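Local atomic coordinates of malonyl-CoA decarboxylase (Rhodopseudomonas palustris, PDB entry 4KSA), a protein that probably catalyses the decarboxylation of malonyl-CoA to acetyl-CoA and carbon dioxide. Residues A[151-154]-A[155-158]; A[184-187]-A[188-192]; A[203-206]-A[207-211]; A[294-297]-A[298-301]; A[354-357]-A[358-362]. One frame throughout, in Å; residues are numbered along the deposited sequence.

Contact 1 (A[151-154]-A[155-158]); sequences PQLR and HVDD
Leu153 and Val156 form the tight side of this first turn of helix 154-167. The two side chains lie next to each other and point the same way, Leu153 CD2 standing 4.1 Å from Val156 CG2. Leu153 also touches helix 132-146, Val156 touches helix 71-83, and both are buried. The carbonyl between them is gripped twice: Leu153 O receives Asp157 N at 3.0 Å, and Val156 N from above the carbonyl plane, also at 3.0 Å. One residue on, Asp158 N bonds to Arg154 O at 3.1 Å.

The looser side faces solvent, with Arg154 exposed and His155 partly so. Arg154 has its CG anti to the backbone N (chi1 -167°) and its chain bent at chi2, which brings the guanidinium round beside the Asp158 carboxylate. Asp158 OD1 sits over one face of the guanidinium, 3.4 Å from NH1, with the two planes 70° apart. No N-H points at the oxygen, and the attraction is purely electrostatic. His155 N makes only a weak bond to Gln152 O at 3.5 Å, while the histidine ring brings its edge to that same oxygen and takes Arg154 CD over one face.

Asp158 OD1 has a second basic partner, Arg113 of the second subunit, and Asp157 pairs with Arg140. Asp158 lies about 7 Å, side chain to side chain, from His162, a magnesium-binding residue that carries no metal in this chain. Shared between two arginines, the Asp158 carboxylate is likely to stay ionised, and its charge ties this helix start to the neighbouring subunit.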
# COMPACT_ATOMS: atom_id res chain seq x y z
N PRO A 151 -6.85 47.50 0.59
CA PRO A 151 -6.83 47.15 2.01
C PRO A 151 -8.11 46.54 2.61
O PRO A 151 -8.07 46.00 3.71
CB PRO A 151 -6.46 48.48 2.67
CG PRO A 151 -7.10 49.47 1.76
CD PRO A 151 -6.74 48.95 0.40
N GLN A 152 -9.22 46.61 1.89
CA GLN A 152 -10.47 46.07 2.40
C GLN A 152 -10.54 44.56 2.30
O GLN A 152 -11.31 43.92 3.02
CB GLN A 152 -11.69 46.67 1.68
CG GLN A 152 -11.35 47.66 0.57
CD GLN A 152 -10.95 47.00 -0.74
OE1 GLN A 152 -9.97 47.39 -1.36
NE2 GLN A 152 -11.73 46.00 -1.17
N LEU A 153 -9.74 44.00 1.40
CA LEU A 153 -9.69 42.56 1.19
C LEU A 153 -9.01 41.85 2.36
O LEU A 153 -8.95 40.62 2.40
CB LEU A 153 -8.94 42.22 -0.10
CG LEU A 153 -9.59 42.66 -1.41
CD1 LEU A 153 -8.68 42.27 -2.57
CD2 LEU A 153 -10.96 42.02 -1.56
N ARG A 154 -8.48 42.61 3.31
CA ARG A 154 -7.81 42.01 4.45
C ARG A 154 -8.79 41.19 5.28
O ARG A 154 -8.44 40.16 5.86
CB ARG A 154 -7.17 43.10 5.31
CG ARG A 154 -6.17 42.59 6.33
CD ARG A 154 -6.84 42.37 7.68
NE ARG A 154 -5.94 41.72 8.63
CZ ARG A 154 -6.12 41.71 9.95
NH1 ARG A 154 -7.17 42.33 10.49
NH2 ARG A 154 -5.24 41.09 10.73
N HIS A 155 -10.04 41.63 5.30
CA HIS A 155 -11.06 40.94 6.07
C HIS A 155 -11.61 39.75 5.32
O HIS A 155 -12.39 38.95 5.84
CB HIS A 155 -12.16 41.93 6.48
CG HIS A 155 -11.61 43.09 7.27
ND1 HIS A 155 -11.35 44.32 6.70
CD2 HIS A 155 -11.13 43.14 8.53
CE1 HIS A 155 -10.72 45.08 7.58
NE2 HIS A 155 -10.57 44.39 8.70
N VAL A 156 -11.17 39.61 4.07
CA VAL A 156 -11.56 38.46 3.28
C VAL A 156 -10.50 37.42 3.60
O VAL A 156 -10.79 36.25 3.78
CB VAL A 156 -11.53 38.77 1.78
CG1 VAL A 156 -11.62 37.46 0.98
CG2 VAL A 156 -12.67 39.71 1.42
N ASP A 157 -9.26 37.88 3.69
CA ASP A 157 -8.16 36.99 3.98
C ASP A 157 -8.34 36.34 5.35
O ASP A 157 -7.95 35.18 5.55
CB ASP A 157 -6.84 37.73 3.96
CG ASP A 157 -5.67 36.82 4.28
OD1 ASP A 157 -4.90 37.11 5.24
OD2 ASP A 157 -5.53 35.80 3.58
N ASP A 158 -8.92 37.08 6.29
CA ASP A 158 -9.12 36.54 7.62
C ASP A 158 -10.08 35.36 7.61
O ASP A 158 -9.95 34.44 8.42
CB ASP A 158 -9.63 37.62 8.58
CG ASP A 158 -8.54 38.59 9.03
OD1 ASP A 158 -8.85 39.46 9.88
OD2 ASP A 158 -7.40 38.50 8.53

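Contact 2 (A[184-187]-A[188-192]); sequences ANIL and EKIIR
Lys189 starts with CG anti to its carbonyl carbon (chi1 -58°), runs extended through CE, and turns only at the last bond (chi4 -73°), a course that carries it back along the helix beside Asn185. Asn185, for its part, places CG between its backbone N and carbonyl carbon (chi1 77°), turning the amide toward the same flank. The aliphatic chain of Lys189 passes the Asn185 carbonyl, with Lys189 CG 3.4 Å and CE 3.9 Å from Asn185 O. The polar ends then meet through one water, which accepts a bond from Asn185 ND2 at 3.1 Å and a weak one from Lys189 NZ at 3.4 Å.

The backbone bonds of helix 184-193 run alongside. Ile190 N bonds to Ile186 O at 3.1 Å and Ile191 N to Leu187 O at 3.0 Å, whereas Lys189 N reaches Asn185 O only weakly, at 3.5 Å. On the buried flank Ile186 CG2 and Ile190 CG1 come within 4.4 Å, a loose touch, and Ile190 goes on to pack against Ile178 of strand 174-178.

Glu188 points its carboxylate to Arg206 of the third subunit, and Ala184 packs on Leu187 of that same subunit, which places this helix at a subunit interface. Because the bridging water accepts from both an amide and an ammonium group, its own hydrogens are probably directed at other acceptors.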
# COMPACT_ATOMS: atom_id res chain seq x y z
N ALA A 184 6.97 11.31 -11.32
CA ALA A 184 7.30 12.40 -12.23
C ALA A 184 6.42 13.64 -12.04
O ALA A 184 6.93 14.76 -11.95
CB ALA A 184 7.17 11.92 -13.66
N ASN A 185 5.10 13.46 -11.98
CA ASN A 185 4.21 14.60 -11.82
C ASN A 185 4.59 15.44 -10.60
O ASN A 185 4.47 16.66 -10.61
CB ASN A 185 2.74 14.15 -11.76
CG ASN A 185 2.35 13.56 -10.42
OD1 ASN A 185 2.91 12.57 -9.96
ND2 ASN A 185 1.34 14.16 -9.80
N ILE A 186 5.06 14.79 -9.54
CA ILE A 186 5.48 15.55 -8.36
C ILE A 186 6.84 16.17 -8.68
O ILE A 186 7.10 17.32 -8.35
CB ILE A 186 5.61 14.67 -7.11
CG1 ILE A 186 4.22 14.20 -6.65
CG2 ILE A 186 6.34 15.44 -6.01
CD1 ILE A 186 4.23 13.11 -5.57
N LEU A 187 7.72 15.41 -9.33
CA LEU A 187 9.03 15.94 -9.67
C LEU A 187 8.93 17.13 -10.60
O LEU A 187 9.75 18.04 -10.55
CB LEU A 187 9.92 14.86 -10.30
CG LEU A 187 10.47 13.86 -9.28
CD1 LEU A 187 11.38 12.92 -9.99
CD2 LEU A 187 11.22 14.56 -8.14
N GLU A 188 7.91 17.13 -11.45
CA GLU A 188 7.70 18.22 -12.40
C GLU A 188 7.45 19.51 -11.64
O GLU A 188 8.04 20.55 -11.94
CB GLU A 188 6.51 17.88 -13.30
CG GLU A 188 6.27 18.83 -14.46
CD GLU A 188 5.37 18.21 -15.53
OE1 GLU A 188 5.90 17.76 -16.57
OE2 GLU A 188 4.13 18.17 -15.32
N LYS A 189 6.59 19.45 -10.63
CA LYS A 189 6.30 20.62 -9.82
C LYS A 189 7.58 21.07 -9.13
O LYS A 189 7.85 22.26 -9.06
CB LYS A 189 5.25 20.30 -8.76
CG LYS A 189 3.92 19.78 -9.28
CD LYS A 189 3.04 19.36 -8.12
CE LYS A 189 1.80 18.60 -8.56
NZ LYS A 189 0.75 19.45 -9.19
N ILE A 190 8.37 20.12 -8.64
CA ILE A 190 9.62 20.43 -7.95
C ILE A 190 10.59 21.20 -8.85
O ILE A 190 11.34 22.04 -8.38
CB ILE A 190 10.33 19.13 -7.46
CG1 ILE A 190 9.56 18.49 -6.30
CG2 ILE A 190 11.75 19.46 -7.00
CD1 ILE A 190 9.66 19.26 -5.00
N ILE A 191 10.56 20.91 -10.14
CA ILE A 191 11.44 21.60 -11.08
C ILE A 191 11.08 23.08 -11.14
O ILE A 191 11.83 23.89 -11.67
CB ILE A 191 11.35 20.99 -12.50
CG1 ILE A 191 11.75 19.51 -12.46
CG2 ILE A 191 12.24 21.75 -13.45
CD1 ILE A 191 11.66 18.78 -13.80
N ARG A 192 9.92 23.44 -10.60
CA ARG A 192 9.49 24.83 -10.61
C ARG A 192 9.69 25.50 -9.25
O ARG A 192 9.92 26.70 -9.18
CB ARG A 192 8.02 24.91 -11.03
CG ARG A 192 7.44 26.30 -10.98
CD ARG A 192 6.03 26.35 -11.55
NE ARG A 192 5.10 25.43 -10.88
CZ ARG A 192 4.91 24.15 -11.23
NH1 ARG A 192 4.05 23.40 -10.56
NH2 ARG A 192 5.58 23.64 -12.26
O HOH W 1 -0.14 16.66 -10.96

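Contact 3 (A[203-206]-A[207-211]); sequences DDLR and ARLAP
Leu209 lays its CD1 against CD1 of Leu205, one turn earlier on helix 202-209, at 3.5 Å. The two side chains run alongside each other and point the same way. Their first torsions differ: Leu205 has CG anti to its backbone N (chi1 -161°), sending its end forward along the helix, while Leu209 has CG beside its N (chi1 -67°), leaning back to meet it. Leu209 CG also rests 3.4 Å from Leu205 O, the carbonyl that accepts Leu209 N at 2.9 Å. With an alanine in place of Leu209, Leu205 CD1 would probably be left without this neighbour and a gap would open toward Cys216 and Leu187.

Arg206 O receives two weak bonds, from Leu209 N and Ala210 N. On the polar face the Arg206 guanidinium has a long, charge-only pairing with Asp203 OD2, 3.8 Å from NH1; its stronger partner is Glu188 of the third subunit.

The leucine face looks inward. Leu205 is set against helix 184-193, and Leu209 reaches both that helix and Cys216 of strand 214-220. Arg208, buried, leaves the helix toward the same strand and forms a salt bridge with Glu233 of strand 230-237.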
# COMPACT_ATOMS: atom_id res chain seq x y z
N ASP A 203 17.30 16.43 -16.87
CA ASP A 203 18.71 16.09 -16.69
C ASP A 203 19.26 16.87 -15.50
O ASP A 203 20.13 16.38 -14.77
CB ASP A 203 19.49 16.45 -17.96
CG ASP A 203 19.00 15.68 -19.17
OD1 ASP A 203 19.18 16.18 -20.31
OD2 ASP A 203 18.43 14.58 -18.99
N ASP A 204 18.75 18.08 -15.31
CA ASP A 204 19.17 18.95 -14.21
C ASP A 204 18.66 18.38 -12.89
O ASP A 204 19.42 18.17 -11.95
CB ASP A 204 18.60 20.35 -14.38
CG ASP A 204 19.12 21.04 -15.62
OD1 ASP A 204 19.14 20.41 -16.69
OD2 ASP A 204 19.49 22.23 -15.51
N LEU A 205 17.35 18.16 -12.84
CA LEU A 205 16.69 17.63 -11.65
C LEU A 205 17.30 16.28 -11.28
O LEU A 205 17.69 16.07 -10.13
CB LEU A 205 15.17 17.51 -11.92
CG LEU A 205 14.13 17.39 -10.79
CD1 LEU A 205 14.11 15.98 -10.24
CD2 LEU A 205 14.43 18.40 -9.70
N ARG A 206 17.40 15.37 -12.26
CA ARG A 206 17.98 14.06 -12.00
C ARG A 206 19.41 14.23 -11.49
O ARG A 206 19.84 13.54 -10.57
CB ARG A 206 17.99 13.18 -13.25
CG ARG A 206 18.90 11.96 -13.11
CD ARG A 206 18.50 10.77 -13.98
NE ARG A 206 18.66 10.98 -15.42
CZ ARG A 206 19.82 11.25 -16.02
NH1 ARG A 206 19.85 11.42 -17.34
NH2 ARG A 206 20.93 11.36 -15.30
N ALA A 207 20.13 15.17 -12.11
CA ALA A 207 21.50 15.45 -11.73
C ALA A 207 21.50 16.02 -10.31
O ALA A 207 22.16 15.50 -9.42
CB ALA A 207 22.11 16.45 -12.69
N ARG A 208 20.73 17.09 -10.10
CA ARG A 208 20.64 17.73 -8.80
C ARG A 208 20.24 16.79 -7.67
O ARG A 208 20.55 17.05 -6.51
CB ARG A 208 19.68 18.92 -8.88
CG ARG A 208 19.27 19.54 -7.53
CD ARG A 208 18.08 18.81 -6.93
NE ARG A 208 17.72 19.28 -5.59
CZ ARG A 208 18.48 19.11 -4.50
NH1 ARG A 208 18.06 19.57 -3.33
NH2 ARG A 208 19.65 18.50 -4.59
N LEU A 209 19.56 15.69 -7.99
CA LEU A 209 19.14 14.74 -6.95
C LEU A 209 20.02 13.51 -6.85
O LEU A 209 19.92 12.76 -5.88
CB LEU A 209 17.70 14.28 -7.18
CG LEU A 209 16.53 15.24 -7.05
CD1 LEU A 209 15.25 14.47 -7.32
CD2 LEU A 209 16.50 15.87 -5.66
N ALA A 210 20.86 13.29 -7.86
CA ALA A 210 21.75 12.13 -7.89
C ALA A 210 22.78 12.02 -6.76
O ALA A 210 22.85 11.01 -6.06
CB ALA A 210 22.46 12.08 -9.23
N PRO A 211 23.60 13.07 -6.55
CA PRO A 211 24.62 13.06 -5.50
C PRO A 211 24.18 12.38 -4.22
O PRO A 211 23.13 12.71 -3.67
CB PRO A 211 24.94 14.53 -5.29
CG PRO A 211 23.68 15.22 -5.75
CD PRO A 211 23.35 14.45 -7.00

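Contact 4 (A[294-297]-A[298-301]); sequences RELP and NVQT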
# COMPACT_ATOMS: atom_id res chain seq x y z
N ARG A 294 17.38 7.87 11.29
CA ARG A 294 17.07 6.46 11.17
C ARG A 294 17.61 5.86 9.87
O ARG A 294 17.91 4.67 9.81
CB ARG A 294 15.57 6.21 11.29
CG ARG A 294 14.80 6.41 10.03
CD ARG A 294 13.51 5.61 10.07
NE ARG A 294 12.71 5.83 8.87
CZ ARG A 294 13.14 5.62 7.63
NH1 ARG A 294 14.37 5.16 7.42
NH2 ARG A 294 12.33 5.86 6.60
N GLU A 295 17.73 6.67 8.83
CA GLU A 295 18.28 6.15 7.58
C GLU A 295 19.81 6.08 7.68
O GLU A 295 20.41 5.08 7.29
CB GLU A 295 17.90 7.02 6.38
CG GLU A 295 18.67 6.61 5.13
CD GLU A 295 18.82 7.72 4.10
OE1 GLU A 295 19.63 7.54 3.17
OE2 GLU A 295 18.13 8.76 4.22
N LEU A 296 20.42 7.15 8.20
CA LEU A 296 21.88 7.22 8.34
C LEU A 296 22.28 7.56 9.77
O LEU A 296 22.57 8.71 10.09
CB LEU A 296 22.46 8.31 7.42
CG LEU A 296 22.11 8.32 5.93
CD1 LEU A 296 22.68 9.57 5.29
CD2 LEU A 296 22.65 7.08 5.26
N PRO A 297 22.32 6.55 10.66
CA PRO A 297 22.69 6.76 12.07
C PRO A 297 24.11 7.28 12.23
O PRO A 297 24.53 7.61 13.34
CB PRO A 297 22.51 5.37 12.68
CG PRO A 297 22.83 4.45 11.52
CD PRO A 297 22.11 5.11 10.37
N ASN A 298 24.82 7.36 11.11
CA ASN A 298 26.19 7.84 11.04
C ASN A 298 26.27 9.37 11.01
O ASN A 298 27.31 9.94 10.66
CB ASN A 298 26.87 7.27 9.79
CG ASN A 298 26.06 7.50 8.52
OD1 ASN A 298 24.91 7.07 8.43
ND2 ASN A 298 26.65 8.19 7.55
N VAL A 299 25.17 10.02 11.38
CA VAL A 299 25.08 11.48 11.40
C VAL A 299 24.67 11.95 12.80
O VAL A 299 23.54 11.72 13.22
CB VAL A 299 24.03 11.96 10.37
CG1 VAL A 299 24.02 13.48 10.29
CG2 VAL A 299 24.34 11.35 9.01
N GLN A 300 25.59 12.61 13.50
CA GLN A 300 25.33 13.08 14.87
C GLN A 300 24.91 14.54 15.01
O GLN A 300 24.13 14.89 15.89
CB GLN A 300 26.58 12.88 15.76
CG GLN A 300 27.11 11.45 15.84
CD GLN A 300 26.10 10.48 16.40
OE1 GLN A 300 25.66 10.61 17.55
NE2 GLN A 300 25.72 9.50 15.59
N THR A 301 25.46 15.40 14.16
CA THR A 301 25.13 16.82 14.24
C THR A 301 24.11 17.29 13.20
O THR A 301 24.24 17.03 11.99
CB THR A 301 26.40 17.70 14.12
OG1 THR A 301 26.97 17.55 12.81
CG2 THR A 301 27.44 17.28 15.18
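Leu296 to Val299 form a type I beta turn at the point where helix 284-295 gives way to strand 301-304. That strand runs parallel to strand 262-270, its neighbour in the sheet, and the turn thus belongs to a beta-alpha-beta crossover in the C-terminal, acetyltransferase-clan part of the chain. Leu296 is the first residue to leave helical backbone angles.

Of backbone bonds the turn has one across it, and it is weak: Val299 N to Leu296 O at 3.2 Å, with an N-H...O angle of 124°. The proline at the second position of the turn brings no N-H of its own.

Van der Waals contact follows the same closure. Val299 has CG1 anti to its backbone N (chi1 -175°), which leaves CG2 on the side of the turn, 3.9 Å from Leu296 CB. Val299 is buried, and Leu296 also touches Arg215 of strand 214-220. Asn298 CG takes the crowded position between N and carbonyl carbon (chi1 51°), and the amide swings back across Leu296 and the proline ring, OD1 standing 3.9 Å from both Leu296 CD2 and Pro297 CD.

The polar bonds of that amide go to the rest of the chain: Asn298 ND2 donates to Ala257 O and more weakly to Ala260 O.

At the exposed edge Gln300, bent at chi2, brings its NE2 to 3.2 Å from Pro297 O.

Contact 5 (A[354-357]-A[358-362]); sequences KPIV and LQLAA
Helix 347-367 carries Lys354 and Leu358 one turn apart, their side chains running alongside each other. Leu358 CD1 rests 3.5 Å from Lys354 CG. Lys354 contributes only its aliphatic part here: CG lies anti to its backbone N (chi1 176°), and beyond the bend at chi3 the chain leads away. Leu358 N bonds to Lys354 O at 3.1 Å.

The helix is kinked at Pro355, whose nitrogen cannot bond to the turn before. Its carbonyl still receives Gln359 N at 3.3 Å, and the next i to i+4 bonds are made, Leu360 N to Ile356 O at 3.1 Å and Ala361 N to Val357 O; Gln359 N and Leu360 N add weak bonds to the carbonyls three residues back.

A second pair meets on another flank. Ile356 holds CG1 anti to its N (chi1 177°), and the turn at chi2 (50°) brings CD1 across to Leu360, 4.0 Å from Leu360 CG; both residues face Leu335 of helix 329-335. Val357 is buried against Phe311 and Phe395. Leu358 reaches Leu393 of strand 389-394. Trimmed to an alanine, Leu358 would probably leave the Lys354 methylenes without their apolar neighbour and open a gap against Leu393.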
# COMPACT_ATOMS: atom_id res chain seq x y z
N LYS A 354 33.85 42.81 10.38
CA LYS A 354 33.43 41.60 11.08
C LYS A 354 33.09 41.77 12.57
O LYS A 354 32.06 41.30 13.02
CB LYS A 354 34.48 40.49 10.93
CG LYS A 354 34.14 39.24 11.72
CD LYS A 354 35.22 38.17 11.65
CE LYS A 354 34.99 37.20 10.50
NZ LYS A 354 35.83 35.98 10.65
N PRO A 355 33.95 42.45 13.34
CA PRO A 355 33.61 42.62 14.76
C PRO A 355 32.39 43.50 15.01
O PRO A 355 31.53 43.15 15.81
CB PRO A 355 34.88 43.21 15.34
CG PRO A 355 35.40 44.04 14.20
CD PRO A 355 35.24 43.08 13.04
N ILE A 356 32.31 44.64 14.34
CA ILE A 356 31.17 45.51 14.55
C ILE A 356 29.87 44.89 14.04
O ILE A 356 28.85 44.92 14.74
CB ILE A 356 31.38 46.93 13.89
CG1 ILE A 356 30.12 47.79 14.07
CG2 ILE A 356 31.70 46.80 12.40
CD1 ILE A 356 29.57 47.85 15.51
N VAL A 357 29.89 44.31 12.84
CA VAL A 357 28.68 43.70 12.30
C VAL A 357 28.18 42.54 13.15
O VAL A 357 27.05 42.56 13.64
CB VAL A 357 28.89 43.23 10.85
CG1 VAL A 357 27.78 42.31 10.43
CG2 VAL A 357 28.91 44.42 9.93
N LEU A 358 29.01 41.52 13.34
CA LEU A 358 28.61 40.37 14.15
C LEU A 358 28.00 40.79 15.47
O LEU A 358 27.10 40.14 15.98
CB LEU A 358 29.81 39.46 14.42
CG LEU A 358 30.40 38.78 13.19
CD1 LEU A 358 31.55 37.89 13.60
CD2 LEU A 358 29.32 37.97 12.50
N GLN A 359 28.49 41.88 16.04
CA GLN A 359 27.97 42.33 17.31
C GLN A 359 26.61 43.00 17.15
O GLN A 359 25.77 42.95 18.05
CB GLN A 359 28.95 43.30 17.96
CG GLN A 359 28.56 43.66 19.38
CD GLN A 359 29.30 44.88 19.86
OE1 GLN A 359 30.54 44.87 19.97
NE2 GLN A 359 28.55 45.95 20.15
N LEU A 360 26.38 43.64 16.01
CA LEU A 360 25.10 44.27 15.75
C LEU A 360 24.10 43.15 15.45
O LEU A 360 22.95 43.19 15.90
CB LEU A 360 25.21 45.21 14.54
CG LEU A 360 25.89 46.54 14.82
CD1 LEU A 360 26.07 47.31 13.52
CD2 LEU A 360 25.04 47.32 15.81
N ALA A 361 24.56 42.15 14.71
CA ALA A 361 23.73 41.02 14.37
C ALA A 361 23.19 40.37 15.64
O ALA A 361 22.02 40.02 15.71
CB ALA A 361 24.51 40.01 13.56
N ALA A 362 24.04 40.23 16.64
CA ALA A 362 23.64 39.62 17.91
C ALA A 362 22.48 40.38 18.58
O ALA A 362 21.55 39.76 19.10
CB ALA A 362 24.82 39.54 18.85

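Contacts 2 and 3 are directly joined: helices 184-193 and 202-209 follow each other in the chain, and Ile191 CG1 meets Leu205 CG at 3.6 Å while Leu187 CD2 lies 3.8 Å from Leu205 CD1. Contact 4 is near but separate, its nearest atoms about 9 Å from those of contact 3. Contact 5 lies off by itself, about 21 Å from contact 4 at the nearest atoms. Contact 1 likewise stays about 21 Å from contact 2 at the nearest atoms. It is the one beside a metal-binding residue: the Asp158 side chain is about 7 Å from that of His162, and about 12 Å from a bound magnesium ion, too far to be a ligand.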